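Local coordinates for transcriptional regulator, Crp/Fnr family (Eubacterium rectale ATCC 33656, PDB 3DV8), which probably regulates transcription as a two-subunit Crp/Fnr-family protein, coupling a cyclic nucleotide-binding-type sensor domain to a helix-turn-helix domain that would bind DNA, at residues D62-D74 / E173-V185. Sequence-based numbering, arbitrary orientation.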
ATOM      1  N   ASP A  62       0.941  13.452 -12.403  1.00 71.42           N
ATOM      2  CA  ASP A  62       0.517  14.169 -13.627  1.00 72.51           C
ATOM      3  C   ASP A  62       1.606  15.158 -14.167  1.00 72.70           C
ATOM      4  O   ASP A  62       1.564  15.534 -15.341  1.00 73.43           O
ATOM      5  CB  ASP A  62      -0.873  14.834 -13.457  1.00 73.16           C
ATOM      6  CG  ASP A  62      -0.960  15.788 -12.249  1.00 76.05           C
ATOM      7  OD1 ASP A  62       0.029  15.931 -11.485  1.00 80.00           O
ATOM      8  OD2 ASP A  62      -2.046  16.383 -12.058  1.00 76.56           O
ATOM      9  N   GLU A  63       2.565  15.542 -13.310  1.00 72.11           N
ATOM     10  CA  GLU A  63       3.722  16.371 -13.676  1.00 71.89           C
ATOM     11  C   GLU A  63       4.990  15.553 -14.036  1.00 71.45           C
ATOM     12  O   GLU A  63       6.078  16.132 -14.137  1.00 71.17           O
ATOM     13  CB  GLU A  63       4.071  17.300 -12.510  1.00 72.01           C
ATOM     14  CG  GLU A  63       2.923  18.171 -12.015  1.00 73.86           C
ATOM     15  CD  GLU A  63       3.354  19.151 -10.932  1.00 73.24           C
ATOM     16  OE1 GLU A  63       4.331  18.855 -10.195  1.00 74.33           O
ATOM     17  OE2 GLU A  63       2.702  20.217 -10.817  1.00 75.23           O
ATOM     18  N   GLY A  64       4.871  14.230 -14.212  1.00 71.07           N
ATOM     19  CA  GLY A  64       6.017  13.364 -14.563  1.00 70.44           C
ATOM     20  C   GLY A  64       6.981  12.926 -13.459  1.00 69.71           C
ATOM     21  O   GLY A  64       8.032  12.354 -13.752  1.00 68.87           O
ATOM     22  N   ARG A  65       6.634  13.186 -12.196  1.00 69.44           N
ATOM     23  CA  ARG A  65       7.447  12.757 -11.037  1.00 68.86           C
ATOM     24  C   ARG A  65       7.183  11.274 -10.829  1.00 65.75           C
ATOM     25  O   ARG A  65       6.067  10.815 -11.073  1.00 65.56           O
ATOM     26  CB  ARG A  65       7.025  13.499  -9.778  1.00 70.31           C
ATOM     27  CG  ARG A  65       7.198  15.011  -9.829  1.00 75.44           C
ATOM     28  CD  ARG A  65       8.648  15.462  -9.681  1.00 84.35           C
ATOM     29  NE  ARG A  65       9.227  14.935  -8.449  1.00 88.40           N
ATOM     30  CZ  ARG A  65       8.922  15.336  -7.205  1.00 92.59           C
ATOM     31  NH1 ARG A  65       8.030  16.306  -6.952  1.00 94.38           N
ATOM     32  NH2 ARG A  65       9.529  14.749  -6.178  1.00 92.97           N
ATOM     33  N   GLU A  66       8.186  10.538 -10.363  1.00 62.47           N
ATOM     34  CA  GLU A  66       8.080   9.088 -10.189  1.00 59.83           C
ATOM     35  C   GLU A  66       8.601   8.598  -8.847  1.00 58.88           C
ATOM     36  O   GLU A  66       9.485   9.220  -8.282  1.00 59.54           O
ATOM     37  CB  GLU A  66       8.918   8.377 -11.270  1.00 59.56           C
ATOM     38  CG  GLU A  66       8.444   8.537 -12.702  1.00 58.44           C
ATOM     39  CD  GLU A  66       9.376   7.891 -13.740  1.00 58.79           C
ATOM     40  OE1 GLU A  66      10.229   7.076 -13.387  1.00 51.68           O
ATOM     41  OE2 GLU A  66       9.259   8.202 -14.936  1.00 60.51           O
ATOM     42  N   ILE A  67       8.069   7.466  -8.374  1.00 57.20           N
ATOM     43  CA  ILE A  67       8.601   6.732  -7.204  1.00 55.53           C
ATOM     44  C   ILE A  67       8.377   5.222  -7.443  1.00 54.59           C
ATOM     45  O   ILE A  67       7.284   4.823  -7.834  1.00 54.56           O
ATOM     46  CB  ILE A  67       8.032   7.220  -5.825  1.00 55.44           C
ATOM     47  CG1 ILE A  67       8.775   6.538  -4.660  1.00 56.15           C
ATOM     48  CG2 ILE A  67       6.537   6.995  -5.708  1.00 56.24           C
ATOM     49  CD1 ILE A  67       8.401   7.061  -3.268  1.00 55.55           C
ATOM     50  N   THR A  68       9.419   4.407  -7.238  1.00 53.32           N
ATOM     51  CA  THR A  68       9.341   2.944  -7.387  1.00 53.51           C
ATOM     52  C   THR A  68       8.579   2.331  -6.203  1.00 53.63           C
ATOM     53  O   THR A  68       8.917   2.590  -5.047  1.00 54.16           O
ATOM     54  CB  THR A  68      10.755   2.284  -7.440  1.00 52.91           C
ATOM     55  OG1 THR A  68      11.480   2.804  -8.560  1.00 52.83           O
ATOM     56  CG2 THR A  68      10.681   0.753  -7.552  1.00 50.65           C
ATOM     57  N   LEU A  69       7.558   1.531  -6.502  1.00 53.71           N
ATOM     58  CA  LEU A  69       6.801   0.822  -5.483  1.00 54.79           C
ATOM     59  C   LEU A  69       7.586  -0.424  -5.052  1.00 56.13           C
ATOM     60  O   LEU A  69       7.789  -0.653  -3.862  1.00 57.52           O
ATOM     61  CB  LEU A  69       5.401   0.461  -5.982  1.00 54.70           C
ATOM     62  CG  LEU A  69       4.506   1.639  -6.400  1.00 54.68           C
ATOM     63  CD1 LEU A  69       3.131   1.117  -6.768  1.00 52.20           C
ATOM     64  CD2 LEU A  69       4.378   2.692  -5.308  1.00 53.21           C
ATOM     65  N   TYR A  70       8.022  -1.216  -6.022  1.00 56.30           N
ATOM     66  CA  TYR A  70       8.806  -2.426  -5.764  1.00 56.38           C
ATOM     67  C   TYR A  70       9.446  -2.900  -7.055  1.00 56.85           C
ATOM     68  O   TYR A  70       9.103  -2.421  -8.145  1.00 56.08           O
ATOM     69  CB  TYR A  70       7.913  -3.549  -5.195  1.00 56.99           C
ATOM     70  CG  TYR A  70       6.713  -3.875  -6.064  1.00 57.27           C
ATOM     71  CD1 TYR A  70       6.806  -4.815  -7.097  1.00 54.94           C
ATOM     72  CD2 TYR A  70       5.481  -3.224  -5.861  1.00 59.04           C
ATOM     73  CE1 TYR A  70       5.715  -5.099  -7.920  1.00 58.56           C
ATOM     74  CE2 TYR A  70       4.372  -3.506  -6.667  1.00 61.34           C
ATOM     75  CZ  TYR A  70       4.499  -4.441  -7.705  1.00 61.84           C
ATOM     76  OH  TYR A  70       3.419  -4.733  -8.506  1.00 61.42           O
ATOM     77  N   ARG A  71      10.360  -3.853  -6.914  1.00 57.78           N
ATOM     78  CA  ARG A  71      11.029  -4.504  -8.036  1.00 58.90           C
ATOM     79  C   ARG A  71      10.731  -6.007  -8.017  1.00 58.92           C
ATOM     80  O   ARG A  71      10.575  -6.611  -6.949  1.00 58.21           O
ATOM     81  CB  ARG A  71      12.532  -4.259  -7.980  1.00 58.88           C
ATOM     82  CG  ARG A  71      12.958  -2.878  -8.457  1.00 59.13           C
ATOM     83  CD  ARG A  71      14.407  -2.626  -8.060  1.00 60.03           C
ATOM     84  NE  ARG A  71      15.113  -1.625  -8.863  1.00 59.67           N
ATOM     85  CZ  ARG A  71      16.319  -1.126  -8.567  1.00 62.39           C
ATOM     86  NH1 ARG A  71      16.959  -1.433  -7.435  1.00 66.08           N
ATOM     87  NH2 ARG A  71      16.883  -0.253  -9.391  1.00 62.61           N
ATOM     88  N   LEU A  72      10.643  -6.581  -9.217  1.00 59.74           N
ATOM     89  CA  LEU A  72      10.441  -8.011  -9.427  1.00 60.08           C
ATOM     90  C   LEU A  72      11.706  -8.545 -10.123  1.00 60.34           C
ATOM     91  O   LEU A  72      12.190  -7.935 -11.083  1.00 59.57           O
ATOM     92  CB  LEU A  72       9.192  -8.252 -10.276  1.00 59.90           C
ATOM     93  CG  LEU A  72       7.851  -7.717  -9.754  1.00 58.69           C
ATOM     94  CD1 LEU A  72       6.783  -8.000 -10.786  1.00 56.96           C
ATOM     95  CD2 LEU A  72       7.461  -8.334  -8.406  1.00 57.06           C
ATOM     96  N   PHE A  73      12.234  -9.665  -9.618  1.00 61.20           N
ATOM     97  CA  PHE A  73      13.467 -10.317 -10.128  1.00 61.31           C
ATOM     98  C   PHE A  73      13.147 -11.717 -10.682  1.00 61.81           C
ATOM     99  O   PHE A  73      11.972 -12.045 -10.863  1.00 62.19           O
ATOM    100  CB  PHE A  73      14.492 -10.386  -8.989  1.00 60.36           C
ATOM    101  CG  PHE A  73      14.843  -9.050  -8.422  1.00 58.30           C
ATOM    102  CD1 PHE A  73      15.803  -8.249  -9.050  1.00 55.36           C
ATOM    103  CD2 PHE A  73      14.215  -8.583  -7.267  1.00 56.34           C
ATOM    104  CE1 PHE A  73      16.146  -6.996  -8.530  1.00 57.86           C
ATOM    105  CE2 PHE A  73      14.546  -7.327  -6.726  1.00 58.52           C
ATOM    106  CZ  PHE A  73      15.516  -6.529  -7.357  1.00 58.55           C
ATOM    107  N   ASP A  74      14.180 -12.521 -10.971  1.00 62.11           N
ATOM    108  CA  ASP A  74      14.019 -13.913 -11.458  1.00 62.48           C
ATOM    109  C   ASP A  74      13.110 -14.683 -10.497  1.00 62.72           C
ATOM    110  O   ASP A  74      13.271 -14.550  -9.291  1.00 62.58           O
ATOM    111  CB  ASP A  74      15.374 -14.656 -11.561  1.00 61.80           C
ATOM    112  CG  ASP A  74      16.376 -13.979 -12.511  1.00 59.81           C
ATOM    113  OD1 ASP A  74      16.165 -12.817 -12.914  1.00 58.59           O
ATOM    114  OD2 ASP A  74      17.394 -14.606 -12.857  1.00 58.49           O
ATOM    115  N   GLU A 173      18.792  11.522 -12.257  1.00 57.45           N
ATOM    116  CA  GLU A 173      17.358  11.436 -12.598  1.00 57.14           C
ATOM    117  C   GLU A 173      16.767  10.070 -12.197  1.00 56.71           C
ATOM    118  O   GLU A 173      15.688  10.023 -11.620  1.00 57.14           O
ATOM    119  CB  GLU A 173      17.078  11.652 -14.116  1.00 57.57           C
ATOM    120  CG  GLU A 173      17.298  13.069 -14.729  1.00 60.21           C
ATOM    121  CD  GLU A 173      18.756  13.418 -15.075  1.00 63.14           C
ATOM    122  OE1 GLU A 173      19.681  12.761 -14.556  1.00 66.43           O
ATOM    123  OE2 GLU A 173      18.985  14.378 -15.847  1.00 65.30           O
ATOM    124  N   THR A 174      17.473   8.979 -12.514  1.00 55.94           N
ATOM    125  CA  THR A 174      17.029   7.599 -12.191  1.00 55.45           C
ATOM    126  C   THR A 174      16.878   7.401 -10.678  1.00 54.90           C
ATOM    127  O   THR A 174      15.906   6.783 -10.235  1.00 55.78           O
ATOM    128  CB  THR A 174      18.010   6.495 -12.736  1.00 55.12           C
ATOM    129  OG1 THR A 174      18.378   6.788 -14.086  1.00 53.67           O
ATOM    130  CG2 THR A 174      17.372   5.107 -12.668  1.00 54.30           C
ATOM    131  N   ILE A 175      17.835   7.928  -9.906  1.00 53.70           N
ATOM    132  CA  ILE A 175      17.806   7.850  -8.432  1.00 54.00           C
ATOM    133  C   ILE A 175      16.591   8.668  -7.943  1.00 54.10           C
ATOM    134  O   ILE A 175      15.786   8.146  -7.175  1.00 54.80           O
ATOM    135  CB  ILE A 175      19.145   8.323  -7.757  1.00 54.00           C
ATOM    136  CG1 ILE A 175      20.340   7.473  -8.234  1.00 54.04           C
ATOM    137  CG2 ILE A 175      19.036   8.266  -6.222  1.00 51.12           C
ATOM    138  CD1 ILE A 175      21.691   8.030  -7.864  1.00 52.96           C
ATOM    139  N   ALA A 176      16.452   9.908  -8.429  1.00 53.21           N
ATOM    140  CA  ALA A 176      15.285  10.774  -8.126  1.00 53.13           C
ATOM    141  C   ALA A 176      13.952  10.088  -8.452  1.00 52.66           C
ATOM    142  O   ALA A 176      13.014  10.171  -7.671  1.00 52.79           O
ATOM    143  CB  ALA A 176      15.378  12.111  -8.870  1.00 51.71           C
ATOM    144  N   ASN A 177      13.895   9.412  -9.600  1.00 53.06           N
ATOM    145  CA  ASN A 177      12.710   8.652 -10.035  1.00 53.67           C
ATOM    146  C   ASN A 177      12.434   7.404  -9.188  1.00 54.12           C
ATOM    147  O   ASN A 177      11.287   6.995  -9.059  1.00 53.23           O
ATOM    148  CB  ASN A 177      12.802   8.290 -11.526  1.00 54.35           C
ATOM    149  CG  ASN A 177      12.743   9.522 -12.450  1.00 55.05           C
ATOM    150  OD1 ASN A 177      12.413  10.628 -12.018  1.00 59.16           O
ATOM    151  ND2 ASN A 177      13.073   9.324 -13.723  1.00 51.17           N
ATOM    152  N   HIS A 178      13.481   6.801  -8.625  1.00 55.57           N
ATOM    153  CA  HIS A 178      13.314   5.681  -7.687  1.00 56.50           C
ATOM    154  C   HIS A 178      12.731   6.108  -6.340  1.00 57.83           C
ATOM    155  O   HIS A 178      11.871   5.419  -5.803  1.00 58.97           O
ATOM    156  CB  HIS A 178      14.633   4.931  -7.442  1.00 56.11           C
ATOM    157  CG  HIS A 178      14.956   3.924  -8.493  1.00 57.42           C
ATOM    158  ND1 HIS A 178      14.123   2.858  -8.758  1.00 57.10           N
ATOM    159  CD2 HIS A 178      16.029   3.780  -9.306  1.00 58.78           C
ATOM    160  CE1 HIS A 178      14.656   2.117  -9.710  1.00 58.38           C
ATOM    161  NE2 HIS A 178      15.816   2.647 -10.055  1.00 57.78           N
ATOM    162  N   LEU A 179      13.194   7.249  -5.827  1.00 58.92           N
ATOM    163  CA  LEU A 179      12.839   7.752  -4.501  1.00 60.11           C
ATOM    164  C   LEU A 179      11.698   8.778  -4.406  1.00 60.86           C
ATOM    165  O   LEU A 179      11.301   9.123  -3.295  1.00 61.04           O
ATOM    166  CB  LEU A 179      14.102   8.366  -3.857  1.00 60.26           C
ATOM    167  CG  LEU A 179      15.352   7.479  -3.755  1.00 59.35           C
ATOM    168  CD1 LEU A 179      16.480   8.275  -3.137  1.00 57.14           C
ATOM    169  CD2 LEU A 179      15.096   6.211  -2.952  1.00 54.56           C
ATOM    170  N   GLY A 180      11.148   9.256  -5.521  1.00 61.03           N
ATOM    171  CA  GLY A 180      10.130  10.309  -5.456  1.00 61.16           C
ATOM    172  C   GLY A 180      10.712  11.675  -5.126  1.00 61.98           C
ATOM    173  O   GLY A 180      10.032  12.484  -4.496  1.00 62.75           O
ATOM    174  N   SER A 181      11.949  11.942  -5.564  1.00 62.34           N
ATOM    175  CA  SER A 181      12.641  13.217  -5.333  1.00 63.21           C
ATOM    176  C   SER A 181      12.897  13.932  -6.672  1.00 64.06           C
ATOM    177  O   SER A 181      12.429  13.469  -7.721  1.00 64.22           O
ATOM    178  CB  SER A 181      13.951  12.956  -4.587  1.00 63.14           C
ATOM    179  OG  SER A 181      14.533  14.176  -4.159  1.00 63.58           O
ATOM    180  N   HIS A 182      13.568  15.088  -6.616  1.00 65.50           N
ATOM    181  CA  HIS A 182      13.962  15.859  -7.815  1.00 65.78           C
ATOM    182  C   HIS A 182      15.466  15.677  -8.022  1.00 65.66           C
ATOM    183  O   HIS A 182      16.201  15.557  -7.047  1.00 65.20           O
ATOM    184  CB  HIS A 182      13.595  17.342  -7.663  1.00 66.92           C
ATOM    185  CG  HIS A 182      13.836  18.170  -8.893  1.00 67.86           C
ATOM    186  ND1 HIS A 182      14.936  18.991  -9.038  1.00 71.55           N
ATOM    187  CD2 HIS A 182      13.106  18.317 -10.027  1.00 71.69           C
ATOM    188  CE1 HIS A 182      14.879  19.598 -10.212  1.00 72.12           C
ATOM    189  NE2 HIS A 182      13.777  19.207 -10.830  1.00 72.49           N
ATOM    190  N   ARG A 183      15.901  15.658  -9.289  1.00 66.32           N
ATOM    191  CA  ARG A 183      17.319  15.464  -9.681  1.00 66.75           C
ATOM    192  C   ARG A 183      18.302  16.381  -8.927  1.00 67.02           C
ATOM    193  O   ARG A 183      19.341  15.917  -8.432  1.00 67.65           O
ATOM    194  CB  ARG A 183      17.504  15.711 -11.187  1.00 66.07           C
ATOM    195  CG  ARG A 183      18.912  15.352 -11.734  1.00 67.53           C
ATOM    196  CD  ARG A 183      19.349  16.247 -12.888  1.00 68.94           C
ATOM    197  NE  ARG A 183      19.492  17.645 -12.447  1.00 72.84           N
ATOM    198  CZ  ARG A 183      20.576  18.199 -11.878  1.00 73.52           C
ATOM    199  NH1 ARG A 183      21.702  17.510 -11.658  1.00 76.06           N
ATOM    200  NH2 ARG A 183      20.540  19.489 -11.524  1.00 72.62           N
ATOM    201  N   GLU A 184      17.971  17.671  -8.887  1.00 66.74           N
ATOM    202  CA  GLU A 184      18.770  18.698  -8.208  1.00 65.19           C
ATOM    203  C   GLU A 184      19.007  18.359  -6.724  1.00 64.39           C
ATOM    204  O   GLU A 184      20.120  18.545  -6.229  1.00 64.15           O
ATOM    205  CB  GLU A 184      18.116  20.084  -8.384  1.00 66.42           C
ATOM    206  CG  GLU A 184      18.893  21.268  -7.795  1.00 69.48           C
ATOM    207  CD  GLU A 184      20.178  21.630  -8.553  1.00 79.52           C
ATOM    208  OE1 GLU A 184      20.062  22.242  -9.639  1.00 85.27           O
ATOM    209  OE2 GLU A 184      21.298  21.369  -8.037  1.00 82.48           O
ATOM    210  N   VAL A 185      17.976  17.855  -6.040  1.00 63.23           N
ATOM    211  CA  VAL A 185      18.082  17.438  -4.623  1.00 62.15           C
ATOM    212  C   VAL A 185      18.985  16.196  -4.490  1.00 61.62           C
ATOM    213  O   VAL A 185      19.764  16.102  -3.542  1.00 60.92           O
ATOM    214  CB  VAL A 185      16.688  17.162  -3.965  1.00 61.06           C
ATOM    215  CG1 VAL A 185      16.844  16.800  -2.505  1.00 58.27           C
ATOM    216  CG2 VAL A 185      15.784  18.370  -4.073  1.00 58.33           C
TER
HETATM  217  O   HOH W   1      10.922  11.664  -9.649  1.00 40.48           O
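His178, in the last turn of helix 173-179, meets strand 66-72 through both its backbone and its ring. Its carbonyl O accepts a hydrogen bond from Thr68 N (3.0 Å, 160° at the hydrogen), the donor standing above the carbonyl plane. The ring lies alongside the Thr68 side chain, pointing the same way, and ND1 shares a hydrogen bond with Thr68 OG1 at its edge (2.7 Å). Thr68 OG1 sits anti to its carbonyl carbon (chi1 -60°) and also takes a bond from Arg56, so both partners fix the hydroxyl. Near the NE2-CE1 end of the ring, Arg71 brings its guanidinium across at about a right angle, planes 73° apart, with NH2 3.2 Å from His178 NE2; the Arg71 guanidinium is salt-bridged to Glu98.

At the other end of the contact, the Glu66 carboxylate crosses the Asn177 side chain, OE1 lying 3.4 Å from Asn177 CB, while Arg56 holds that oxygen in a salt bridge. A water accepts from Glu66 N and lies within bonding distance of Asn177 OD1 and Ser181 O, linking strand to helix end. The Arg65 chain bends at chi2 and chi3, which carries NH2 to 2.9 Å from Gly180 O. Gly180, the first residue beyond the helix, has positive phi, and its CA lies 3.1 Å from Glu66 O in a CA-H...O contact, while Ile67 CG1 and CD1 pack on the backbone of residues 178-180.

The contact joins strand 66-72, outermost within this chain in its sheet of the cyclic nucleotide-binding domain, to the first helix of the helix-turn-helix and the turn that leads into helix 183-195. Strand 55-60 pairs with strand 66-72, Phe155 of helix 148-163 meets the His178 ring, and Ile67 reaches Ile143 of helix 119-145 and Met144 of the second subunit.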